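Probable adhesion protein (Pseudomonas aeruginosa PAO1, PDB 6R3Z) is a periplasmic solute-binding protein of a metal transport system that binds ferrous iron, manganese and nickel and probably delivers ferrous iron to its transporter. Local coordinates at residues R6-Y17 / V24-I34; L208-K216 / Y233-V243. All coordinates share one frame; numbering follows the deposited sequence.

Contacts 1 and 2 lie on opposite sides of the chain's centre, their own centres about 40 Å apart and their nearest atoms about 19 Å apart. Contact 1 joins two strands of one four-stranded parallel sheet, and contact 2 packs two helices against the other such sheet. Both sheets have the strand order 2-1-3-4, and the metal lies between these two halves of the protein. The side chain of T12 in contact 1 is about 11 Å from the nickel ion and that of Y233 in contact 2 about 12 Å. Neither contact supplies a ligand: nickel is bound by H41, H66, H111, H177, H199 and H250.

Contact 1 of 2, residues R6-Y17 / V24-I34; sequences RLRIGITLHPYY and VGDKAEVVPLI
The Y17 ring meets V30 obliquely, Y17 CD2 lying 3.6 Å from V30 CG1, and the neighbouring P32 meets the same ring atom through CG. CG of Y17 is anti to the backbone N (chi1 -176°), which carries the ring from the start of helix 14-24 back to strand 29-32. A water in the ring plane then joins Y17 OH to V30 O. On this same face of the sheet I11 CG2 touches V30 CG1, while I11 CD1 runs alongside P32 CB, both side chains heading in the same direction. Further along, I9 CD1 reaches both V24 CG1 and A28 CB, each at 3.7 Å, and the I9 and V24 side chains run antiparallel past one another.

The other face is polar at one end. R8 bends at chi3 (50°), turning its guanidinium so that V31 CG2 lies over one face, toward its rim, while E29 OE1 meets NH2 at the edge, in plane. The R8 NH2-E29 OE1 salt bridge is long, 3.2 Å, and its hydrogen bond is weak, with the two flat groups 62° apart; R8 NE is bound by T55 O. Beside it a water donates to both E29 OE1 and R6 O. L33 CD1 lies against G10, 3.7 Å from G10 CA.

Between the faces run the parallel-strand bonds: E29 N to L7 O, I9 N to E29 O, V31 N to I9 O at 2.7 Å, I11 N to V31 O and L33 N to I11 O. This pairing closes the beta-alpha-beta unit of strand 8-11, helix 14-24 and strand 29-32, with V20 of the helix touching I9, I11 and V30. The chemistry implies that backbone bonds fix the strand register and aliphatic contacts seat the helix, whereas the long R8-E29 bridge probably contributes less.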
loop_
_atom_site.group_PDB
_atom_site.type_symbol
_atom_site.label_atom_id
_atom_site.label_comp_id
_atom_site.label_asym_id
_atom_site.label_seq_id
_atom_site.Cartn_x
_atom_site.Cartn_y
_atom_site.Cartn_z
ATOM N N ARG A 6 27.208 5.885 -7.896
ATOM C CA ARG A 6 26.288 5.022 -7.146
ATOM C C ARG A 6 24.953 5.757 -7.232
ATOM O O ARG A 6 24.882 6.930 -6.836
ATOM C CB ARG A 6 26.752 4.866 -5.687
ATOM C CG ARG A 6 25.916 3.918 -4.837
ATOM C CD ARG A 6 26.565 3.601 -3.495
ATOM N NE ARG A 6 27.054 2.219 -3.431
ATOM C CZ ARG A 6 28.339 1.867 -3.449
ATOM N NH1 ARG A 6 28.684 0.588 -3.395
ATOM N NH2 ARG A 6 29.288 2.794 -3.509
ATOM N N LEU A 7 23.932 5.110 -7.833
ATOM C CA LEU A 7 22.610 5.726 -8.033
ATOM C C LEU A 7 21.974 6.238 -6.745
ATOM O O LEU A 7 22.017 5.561 -5.721
ATOM C CB LEU A 7 21.606 4.728 -8.638
ATOM C CG LEU A 7 21.592 4.420 -10.130
ATOM C CD1 LEU A 7 20.416 3.480 -10.431
ATOM C CD2 LEU A 7 21.391 5.665 -10.969
ATOM N N ARG A 8 21.325 7.400 -6.816
ATOM C CA ARG A 8 20.556 7.941 -5.698
ATOM C C ARG A 8 19.105 7.886 -6.175
ATOM O O ARG A 8 18.734 8.590 -7.119
ATOM C CB ARG A 8 21.019 9.374 -5.346
ATOM C CG ARG A 8 22.325 9.343 -4.544
ATOM C CD ARG A 8 22.864 10.701 -4.085
ATOM N NE ARG A 8 21.864 11.535 -3.403
ATOM C CZ ARG A 8 21.538 11.439 -2.114
ATOM N NH1 ARG A 8 20.634 12.257 -1.590
ATOM N NH2 ARG A 8 22.113 10.526 -1.343
ATOM N N ILE A 9 18.320 6.990 -5.575
ATOM C CA ILE A 9 16.927 6.689 -5.954
ATOM C C ILE A 9 15.908 7.239 -4.951
ATOM O O ILE A 9 15.866 6.805 -3.796
ATOM C CB ILE A 9 16.756 5.147 -6.067
ATOM C CG1 ILE A 9 17.831 4.503 -6.953
ATOM C CG2 ILE A 9 15.322 4.768 -6.527
ATOM C CD1 ILE A 9 18.011 2.973 -6.613
ATOM N N GLY A 10 15.024 8.092 -5.429
ATOM C CA GLY A 10 13.964 8.619 -4.592
ATOM C C GLY A 10 12.770 7.692 -4.562
ATOM O O GLY A 10 12.475 7.016 -5.549
ATOM N N ILE A 11 12.112 7.611 -3.402
ATOM C CA ILE A 11 10.893 6.838 -3.173
ATOM C C ILE A 11 9.856 7.739 -2.509
ATOM O O ILE A 11 10.226 8.756 -1.902
ATOM C CB ILE A 11 11.111 5.508 -2.414
ATOM C CG1 ILE A 11 11.610 5.738 -0.955
ATOM C CG2 ILE A 11 12.016 4.560 -3.212
ATOM C CD1 ILE A 11 10.456 5.982 0.097
ATOM N N THR A 12 8.575 7.338 -2.548
ATOM C CA THR A 12 7.513 8.208 -2.037
ATOM C C THR A 12 6.759 7.661 -0.827
ATOM O O THR A 12 6.331 8.448 0.021
ATOM C CB THR A 12 6.530 8.560 -3.171
ATOM O OG1 THR A 12 5.834 7.376 -3.550
ATOM C CG2 THR A 12 7.222 9.168 -4.399
ATOM N N LEU A 13 6.467 6.357 -0.824
ATOM C CA LEU A 13 5.705 5.683 0.227
ATOM C C LEU A 13 6.534 4.535 0.802
ATOM O O LEU A 13 7.370 3.961 0.091
ATOM C CB LEU A 13 4.363 5.146 -0.319
ATOM C CG LEU A 13 3.488 6.147 -1.113
ATOM C CD1 LEU A 13 2.408 5.431 -1.885
ATOM C CD2 LEU A 13 2.860 7.216 -0.191
ATOM N N HIS A 14 6.274 4.184 2.079
ATOM C CA HIS A 14 6.997 3.121 2.790
ATOM C C HIS A 14 7.162 1.823 1.987
ATOM O O HIS A 14 8.288 1.323 1.925
ATOM C CB HIS A 14 6.374 2.817 4.159
ATOM C CG HIS A 14 6.524 3.932 5.141
ATOM N ND1 HIS A 14 5.757 5.079 5.051
ATOM C CD2 HIS A 14 7.327 4.027 6.222
ATOM C CE1 HIS A 14 6.111 5.831 6.082
ATOM N NE2 HIS A 14 7.070 5.253 6.795
ATOM N N PRO A 15 6.092 1.266 1.348
ATOM C CA PRO A 15 6.267 0.002 0.594
ATOM C C PRO A 15 7.328 0.125 -0.487
ATOM O O PRO A 15 8.088 -0.822 -0.657
ATOM C CB PRO A 15 4.877 -0.257 0.012
ATOM C CG PRO A 15 3.948 0.386 1.002
ATOM C CD PRO A 15 4.673 1.684 1.315
ATOM N N TYR A 16 7.418 1.307 -1.161
ATOM C CA TYR A 16 8.418 1.513 -2.220
ATOM C C TYR A 16 9.829 1.567 -1.661
ATOM O O TYR A 16 10.737 1.053 -2.309
ATOM C CB TYR A 16 8.076 2.705 -3.120
ATOM C CG TYR A 16 6.756 2.474 -3.825
ATOM C CD1 TYR A 16 6.693 1.740 -5.011
ATOM C CD2 TYR A 16 5.557 2.874 -3.243
ATOM C CE1 TYR A 16 5.464 1.443 -5.621
ATOM C CE2 TYR A 16 4.323 2.566 -3.828
ATOM C CZ TYR A 16 4.280 1.852 -5.018
ATOM O OH TYR A 16 3.056 1.547 -5.578
ATOM N N TYR A 17 10.002 2.095 -0.433
ATOM C CA TYR A 17 11.315 2.055 0.230
ATOM C C TYR A 17 11.708 0.561 0.388
ATOM O O TYR A 17 12.838 0.171 0.056
ATOM C CB TYR A 17 11.277 2.724 1.621
ATOM C CG TYR A 17 12.652 2.764 2.253
ATOM C CD1 TYR A 17 13.143 1.674 2.976
ATOM C CD2 TYR A 17 13.506 3.851 2.047
ATOM C CE1 TYR A 17 14.427 1.680 3.512
ATOM C CE2 TYR A 17 14.801 3.866 2.574
ATOM C CZ TYR A 17 15.259 2.772 3.299
ATOM O OH TYR A 17 16.512 2.766 3.849
ATOM N N VAL A 24 18.098 -3.181 -4.630
ATOM C CA VAL A 24 19.462 -2.647 -4.786
ATOM C C VAL A 24 20.471 -3.103 -3.735
ATOM O O VAL A 24 21.678 -3.079 -4.006
ATOM C CB VAL A 24 19.452 -1.087 -4.877
ATOM C CG1 VAL A 24 18.498 -0.616 -5.974
ATOM C CG2 VAL A 24 19.112 -0.433 -3.529
ATOM N N GLY A 25 19.995 -3.422 -2.529
ATOM C CA GLY A 25 20.883 -3.762 -1.425
ATOM C C GLY A 25 21.830 -2.601 -1.151
ATOM O O GLY A 25 21.413 -1.438 -1.149
ATOM N N ASP A 26 23.126 -2.890 -1.039
ATOM C CA ASP A 26 24.108 -1.828 -0.803
ATOM C C ASP A 26 24.701 -1.234 -2.103
ATOM O O ASP A 26 25.655 -0.463 -2.027
ATOM C CB ASP A 26 25.213 -2.342 0.145
ATOM C CG ASP A 26 25.997 -3.536 -0.382
ATOM O OD1 ASP A 26 26.079 -3.703 -1.632
ATOM O OD2 ASP A 26 26.561 -4.289 0.450
ATOM N N LYS A 27 24.129 -1.566 -3.290
ATOM C CA LYS A 27 24.683 -1.090 -4.572
ATOM C C LYS A 27 24.209 0.317 -4.973
ATOM O O LYS A 27 24.771 0.921 -5.895
ATOM C CB LYS A 27 24.424 -2.105 -5.685
ATOM C CG LYS A 27 25.003 -3.478 -5.320
ATOM C CD LYS A 27 24.975 -4.475 -6.449
ATOM C CE LYS A 27 25.698 -5.744 -6.049
ATOM N NZ LYS A 27 27.176 -5.571 -6.058
ATOM N N ALA A 28 23.184 0.831 -4.288
ATOM C CA ALA A 28 22.610 2.156 -4.562
ATOM C C ALA A 28 22.097 2.752 -3.256
ATOM O O ALA A 28 22.005 2.031 -2.255
ATOM C CB ALA A 28 21.462 2.031 -5.565
ATOM N N GLU A 29 21.768 4.054 -3.255
ATOM C CA GLU A 29 21.209 4.725 -2.076
ATOM C C GLU A 29 19.685 4.924 -2.294
ATOM O O GLU A 29 19.254 5.315 -3.395
ATOM C CB GLU A 29 21.871 6.098 -1.844
ATOM C CG GLU A 29 23.329 6.060 -1.414
ATOM C CD GLU A 29 23.829 7.455 -1.093
ATOM O OE1 GLU A 29 24.222 8.172 -2.040
ATOM O OE2 GLU A 29 23.782 7.850 0.093
ATOM N N VAL A 30 18.879 4.668 -1.251
ATOM C CA VAL A 30 17.414 4.815 -1.333
ATOM C C VAL A 30 17.054 6.034 -0.488
ATOM O O VAL A 30 17.356 6.061 0.710
ATOM C CB VAL A 30 16.665 3.538 -0.856
ATOM C CG1 VAL A 30 15.162 3.648 -1.137
ATOM C CG2 VAL A 30 17.250 2.274 -1.495
ATOM N N VAL A 31 16.429 7.049 -1.116
ATOM C CA VAL A 31 16.163 8.331 -0.467
ATOM C C VAL A 31 14.669 8.637 -0.392
ATOM O O VAL A 31 14.080 8.948 -1.422
ATOM C CB VAL A 31 16.957 9.502 -1.143
ATOM C CG1 VAL A 31 16.809 10.806 -0.354
ATOM C CG2 VAL A 31 18.434 9.160 -1.360
ATOM N N PRO A 32 14.041 8.641 0.808
ATOM C CA PRO A 32 12.617 9.013 0.887
ATOM C C PRO A 32 12.439 10.491 0.548
ATOM O O PRO A 32 13.258 11.329 0.961
ATOM C CB PRO A 32 12.254 8.747 2.354
ATOM C CG PRO A 32 13.350 7.842 2.860
ATOM C CD PRO A 32 14.569 8.315 2.142
ATOM N N LEU A 33 11.404 10.791 -0.246
ATOM C CA LEU A 33 11.112 12.165 -0.654
ATOM C C LEU A 33 10.518 12.959 0.484
ATOM O O LEU A 33 10.656 14.191 0.518
ATOM C CB LEU A 33 10.177 12.189 -1.857
ATOM C CG LEU A 33 10.834 12.527 -3.203
ATOM C CD1 LEU A 33 11.840 11.438 -3.626
ATOM C CD2 LEU A 33 9.771 12.667 -4.296
ATOM N N ILE A 34 9.803 12.273 1.378
ATOM C CA ILE A 34 9.157 12.938 2.522
ATOM C C ILE A 34 9.585 12.259 3.838
ATOM O O ILE A 34 9.843 11.049 3.833
ATOM C CB ILE A 34 7.610 13.087 2.350
ATOM C CG1 ILE A 34 6.832 11.774 2.595
ATOM C CG2 ILE A 34 7.264 13.691 0.980
ATOM C CD1 ILE A 34 5.246 11.905 2.527
HETATM O O HOH W 1 25.563 8.165 -4.427
HETATM O O HOH W 2 24.246 2.299 -8.312
HETATM O O HOH W 3 9.022 9.365 1.115
HETATM O O HOH W 4 18.404 4.485 2.950
#

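Contact 2 of 2, residues L208-K216 / Y233-V243; sequences LKKTIDQLK and YVETIQRESGV
Helices 205-217 and 234-241 pack side by side on the sheet that includes strand 220-226, the strand that connects them in the chain. The axes of segments 208-216 and 234-241 approach to 9.7 Å and run at 38° to one another. I237 lies at the middle of the contact and is met by three residues of the first helix. Its CG1 faces L208 CD1 at 3.6 Å and, slightly farther off, I212 CG1; its CG2 touches L215 CD1 at 3.7 Å, where the two side chains are nearly perpendicular. CG1 and CD1 of I237 both turn to L208.

L208 has CG anti to the backbone N (chi1 177°), and from there both methyls come from one side of Y233: L208 CD1 is 3.7 Å from Y233 CD1, and CD2 approaches Y233 CB. The ring edge of Y233 also receives I237 CD1 in its plane, so the tyrosine, L208 and I237 form one cluster. Farther along, I212 CG2 rests on E240 CB at 3.8 Å; at the end L215 CB approaches V243 CG2. K216 runs alongside the end of helix 234-241, its CE 3.5 Å from E240 O, while its NZ turns back to D213 OD1. D213 OD2 in turn holds K209 NZ in a weak bridge.

S241 keeps its hydroxyl within its own helix: OG donates to I237 O at 2.6 Å, from above the carbonyl plane, and accepts a weak bond from V243 N. No hydrogen bond or salt bridge joins the segments 208-216 and 233-243. Cohesion therefore rests on apolar contact, with the lysine and aspartate charges paired along the first helix and the serine hydroxyl satisfied locally where the second helix ends.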
loop_
_atom_site.group_PDB
_atom_site.type_symbol
_atom_site.label_atom_id
_atom_site.label_comp_id
_atom_site.label_asym_id
_atom_site.label_seq_id
_atom_site.Cartn_x
_atom_site.Cartn_y
_atom_site.Cartn_z
ATOM N N LEU A 208 -21.880 8.977 7.640
ATOM C CA LEU A 208 -21.570 7.897 8.582
ATOM C C LEU A 208 -22.871 7.176 9.042
ATOM O O LEU A 208 -22.896 5.941 9.036
ATOM C CB LEU A 208 -20.790 8.436 9.780
ATOM C CG LEU A 208 -20.471 7.420 10.874
ATOM C CD1 LEU A 208 -19.547 6.315 10.352
ATOM C CD2 LEU A 208 -19.921 8.107 12.103
ATOM N N LYS A 209 -23.946 7.935 9.373
ATOM C CA LYS A 209 -25.235 7.336 9.750
ATOM C C LYS A 209 -25.760 6.452 8.603
ATOM O O LYS A 209 -26.203 5.319 8.850
ATOM C CB LYS A 209 -26.268 8.413 10.103
ATOM C CG LYS A 209 -27.546 7.839 10.715
ATOM C CD LYS A 209 -28.716 8.797 10.636
ATOM C CE LYS A 209 -29.956 8.222 11.288
ATOM N NZ LYS A 209 -30.492 7.047 10.544
ATOM N N LYS A 210 -25.680 6.958 7.349
ATOM C CA LYS A 210 -26.138 6.188 6.179
ATOM C C LYS A 210 -25.297 4.909 6.020
ATOM O O LYS A 210 -25.865 3.817 5.839
ATOM C CB LYS A 210 -26.126 7.036 4.899
ATOM C CG LYS A 210 -27.268 8.069 4.856
ATOM C CD LYS A 210 -27.398 8.792 3.491
ATOM C CE LYS A 210 -26.244 9.717 3.175
ATOM N NZ LYS A 210 -26.509 10.564 1.981
ATOM N N THR A 211 -23.959 5.017 6.183
ATOM C CA THR A 211 -23.089 3.836 6.100
ATOM C C THR A 211 -23.460 2.794 7.178
ATOM O O THR A 211 -23.562 1.606 6.851
ATOM C CB THR A 211 -21.603 4.231 6.118
ATOM O OG1 THR A 211 -21.338 4.989 4.930
ATOM C CG2 THR A 211 -20.679 2.996 6.157
ATOM N N ILE A 212 -23.669 3.232 8.436
ATOM C CA ILE A 212 -24.067 2.335 9.540
ATOM C C ILE A 212 -25.382 1.595 9.173
ATOM O O ILE A 212 -25.445 0.366 9.272
ATOM C CB ILE A 212 -24.127 3.093 10.892
ATOM C CG1 ILE A 212 -22.676 3.445 11.367
ATOM C CG2 ILE A 212 -24.903 2.298 11.962
ATOM C CD1 ILE A 212 -22.571 4.524 12.439
ATOM N N ASP A 213 -26.383 2.350 8.655
ATOM C CA ASP A 213 -27.660 1.764 8.202
ATOM C C ASP A 213 -27.448 0.695 7.123
ATOM O O ASP A 213 -28.056 -0.367 7.191
ATOM C CB ASP A 213 -28.640 2.850 7.732
ATOM C CG ASP A 213 -29.233 3.663 8.873
ATOM O OD1 ASP A 213 -29.187 3.185 10.040
ATOM O OD2 ASP A 213 -29.750 4.770 8.606
ATOM N N GLN A 214 -26.537 0.959 6.176
ATOM C CA GLN A 214 -26.182 0.049 5.091
ATOM C C GLN A 214 -25.503 -1.234 5.616
ATOM O O GLN A 214 -25.778 -2.325 5.101
ATOM C CB GLN A 214 -25.247 0.754 4.130
ATOM C CG GLN A 214 -25.270 0.209 2.731
ATOM C CD GLN A 214 -24.732 1.258 1.798
ATOM O OE1 GLN A 214 -23.596 1.728 1.936
ATOM N NE2 GLN A 214 -25.526 1.634 0.821
ATOM N N LEU A 215 -24.586 -1.097 6.616
ATOM C CA LEU A 215 -23.902 -2.264 7.201
ATOM C C LEU A 215 -24.940 -3.225 7.779
ATOM O O LEU A 215 -24.832 -4.436 7.584
ATOM C CB LEU A 215 -22.885 -1.853 8.294
ATOM C CG LEU A 215 -21.731 -0.917 7.850
ATOM C CD1 LEU A 215 -20.815 -0.561 9.015
ATOM C CD2 LEU A 215 -20.939 -1.489 6.682
ATOM N N LYS A 216 -25.964 -2.675 8.448
ATOM C CA LYS A 216 -27.047 -3.456 9.052
ATOM C C LYS A 216 -27.936 -4.059 7.965
ATOM O O LYS A 216 -28.177 -5.263 7.990
ATOM C CB LYS A 216 -27.873 -2.590 10.031
ATOM C CG LYS A 216 -27.073 -2.109 11.258
ATOM C CD LYS A 216 -27.977 -1.654 12.416
ATOM C CE LYS A 216 -28.197 -0.160 12.474
ATOM N NZ LYS A 216 -29.219 0.300 11.494
ATOM N N TYR A 233 -14.307 7.910 14.994
ATOM C CA TYR A 233 -15.694 7.428 14.897
ATOM C C TYR A 233 -15.874 5.898 14.762
ATOM O O TYR A 233 -17.012 5.424 14.635
ATOM C CB TYR A 233 -16.409 8.139 13.741
ATOM C CG TYR A 233 -15.797 7.862 12.384
ATOM C CD1 TYR A 233 -16.151 6.728 11.655
ATOM C CD2 TYR A 233 -14.862 8.732 11.826
ATOM C CE1 TYR A 233 -15.600 6.471 10.405
ATOM C CE2 TYR A 233 -14.342 8.510 10.549
ATOM C CZ TYR A 233 -14.683 7.352 9.862
ATOM O OH TYR A 233 -14.159 7.089 8.618
ATOM N N VAL A 234 -14.780 5.132 14.746
ATOM C CA VAL A 234 -14.846 3.678 14.574
ATOM C C VAL A 234 -15.625 2.992 15.731
ATOM O O VAL A 234 -16.422 2.087 15.462
ATOM C CB VAL A 234 -13.435 3.068 14.316
ATOM C CG1 VAL A 234 -13.492 1.546 14.244
ATOM C CG2 VAL A 234 -12.840 3.633 13.022
ATOM N N GLU A 235 -15.466 3.484 16.987
ATOM C CA GLU A 235 -16.155 2.948 18.166
ATOM C C GLU A 235 -17.673 3.044 17.979
ATOM O O GLU A 235 -18.385 2.093 18.289
ATOM C CB GLU A 235 -15.693 3.675 19.437
ATOM C CG GLU A 235 -16.058 2.981 20.740
ATOM C CD GLU A 235 -15.579 3.711 21.981
ATOM O OE1 GLU A 235 -14.345 3.815 22.177
ATOM O OE2 GLU A 235 -16.437 4.180 22.761
ATOM N N THR A 236 -18.143 4.165 17.404
ATOM C CA THR A 236 -19.547 4.429 17.091
ATOM C C THR A 236 -20.064 3.394 16.085
ATOM O O THR A 236 -21.149 2.846 16.300
ATOM C CB THR A 236 -19.732 5.879 16.616
ATOM O OG1 THR A 236 -19.138 6.760 17.579
ATOM C CG2 THR A 236 -21.206 6.250 16.407
ATOM N N ILE A 237 -19.271 3.091 15.019
ATOM C CA ILE A 237 -19.654 2.068 14.031
ATOM C C ILE A 237 -19.877 0.715 14.698
ATOM O O ILE A 237 -20.943 0.135 14.524
ATOM C CB ILE A 237 -18.683 1.942 12.828
ATOM C CG1 ILE A 237 -18.672 3.214 11.984
ATOM C CG2 ILE A 237 -19.053 0.726 11.960
ATOM C CD1 ILE A 237 -17.542 3.282 10.921
ATOM N N GLN A 238 -18.892 0.237 15.473
ATOM C CA GLN A 238 -18.952 -1.061 16.152
ATOM C C GLN A 238 -20.179 -1.193 17.061
ATOM O O GLN A 238 -20.902 -2.182 16.955
ATOM C CB GLN A 238 -17.648 -1.335 16.913
ATOM C CG GLN A 238 -17.486 -2.789 17.367
ATOM C CD GLN A 238 -16.308 -2.976 18.296
ATOM O OE1 GLN A 238 -15.381 -2.154 18.362
ATOM N NE2 GLN A 238 -16.315 -4.074 19.038
ATOM N N ARG A 239 -20.438 -0.178 17.900
ATOM C CA ARG A 239 -21.583 -0.143 18.801
ATOM C C ARG A 239 -22.906 -0.123 18.030
ATOM O O ARG A 239 -23.776 -0.958 18.297
ATOM C CB ARG A 239 -21.488 1.082 19.723
ATOM C CG ARG A 239 -22.613 1.214 20.756
ATOM C CD ARG A 239 -22.451 2.452 21.617
ATOM N NE ARG A 239 -21.177 2.441 22.338
ATOM C CZ ARG A 239 -20.136 3.214 22.041
ATOM N NH1 ARG A 239 -20.213 4.091 21.047
ATOM N NH2 ARG A 239 -19.013 3.117 22.737
ATOM N N GLU A 240 -23.054 0.824 17.081
ATOM C CA GLU A 240 -24.296 1.024 16.336
ATOM C C GLU A 240 -24.599 -0.048 15.283
ATOM O O GLU A 240 -25.776 -0.298 15.016
ATOM C CB GLU A 240 -24.352 2.426 15.719
ATOM C CG GLU A 240 -24.428 3.521 16.778
ATOM C CD GLU A 240 -24.817 4.917 16.326
ATOM O OE1 GLU A 240 -25.395 5.064 15.224
ATOM O OE2 GLU A 240 -24.552 5.869 17.096
ATOM N N SER A 241 -23.571 -0.702 14.705
ATOM C CA SER A 241 -23.811 -1.730 13.685
ATOM C C SER A 241 -23.735 -3.177 14.198
ATOM O O SER A 241 -24.366 -4.057 13.607
ATOM C CB SER A 241 -22.877 -1.536 12.494
ATOM O OG SER A 241 -21.533 -1.825 12.852
ATOM N N GLY A 242 -22.949 -3.415 15.251
ATOM C CA GLY A 242 -22.725 -4.753 15.800
ATOM C C GLY A 242 -21.727 -5.563 14.984
ATOM O O GLY A 242 -21.517 -6.756 15.245
ATOM N N VAL A 243 -21.101 -4.912 13.986
ATOM C CA VAL A 243 -20.130 -5.510 13.069
ATOM C C VAL A 243 -18.791 -5.722 13.801
ATOM O O VAL A 243 -18.315 -4.800 14.469
ATOM C CB VAL A 243 -20.022 -4.633 11.783
ATOM C CG1 VAL A 243 -18.897 -5.073 10.879
ATOM C CG2 VAL A 243 -21.336 -4.631 11.007
#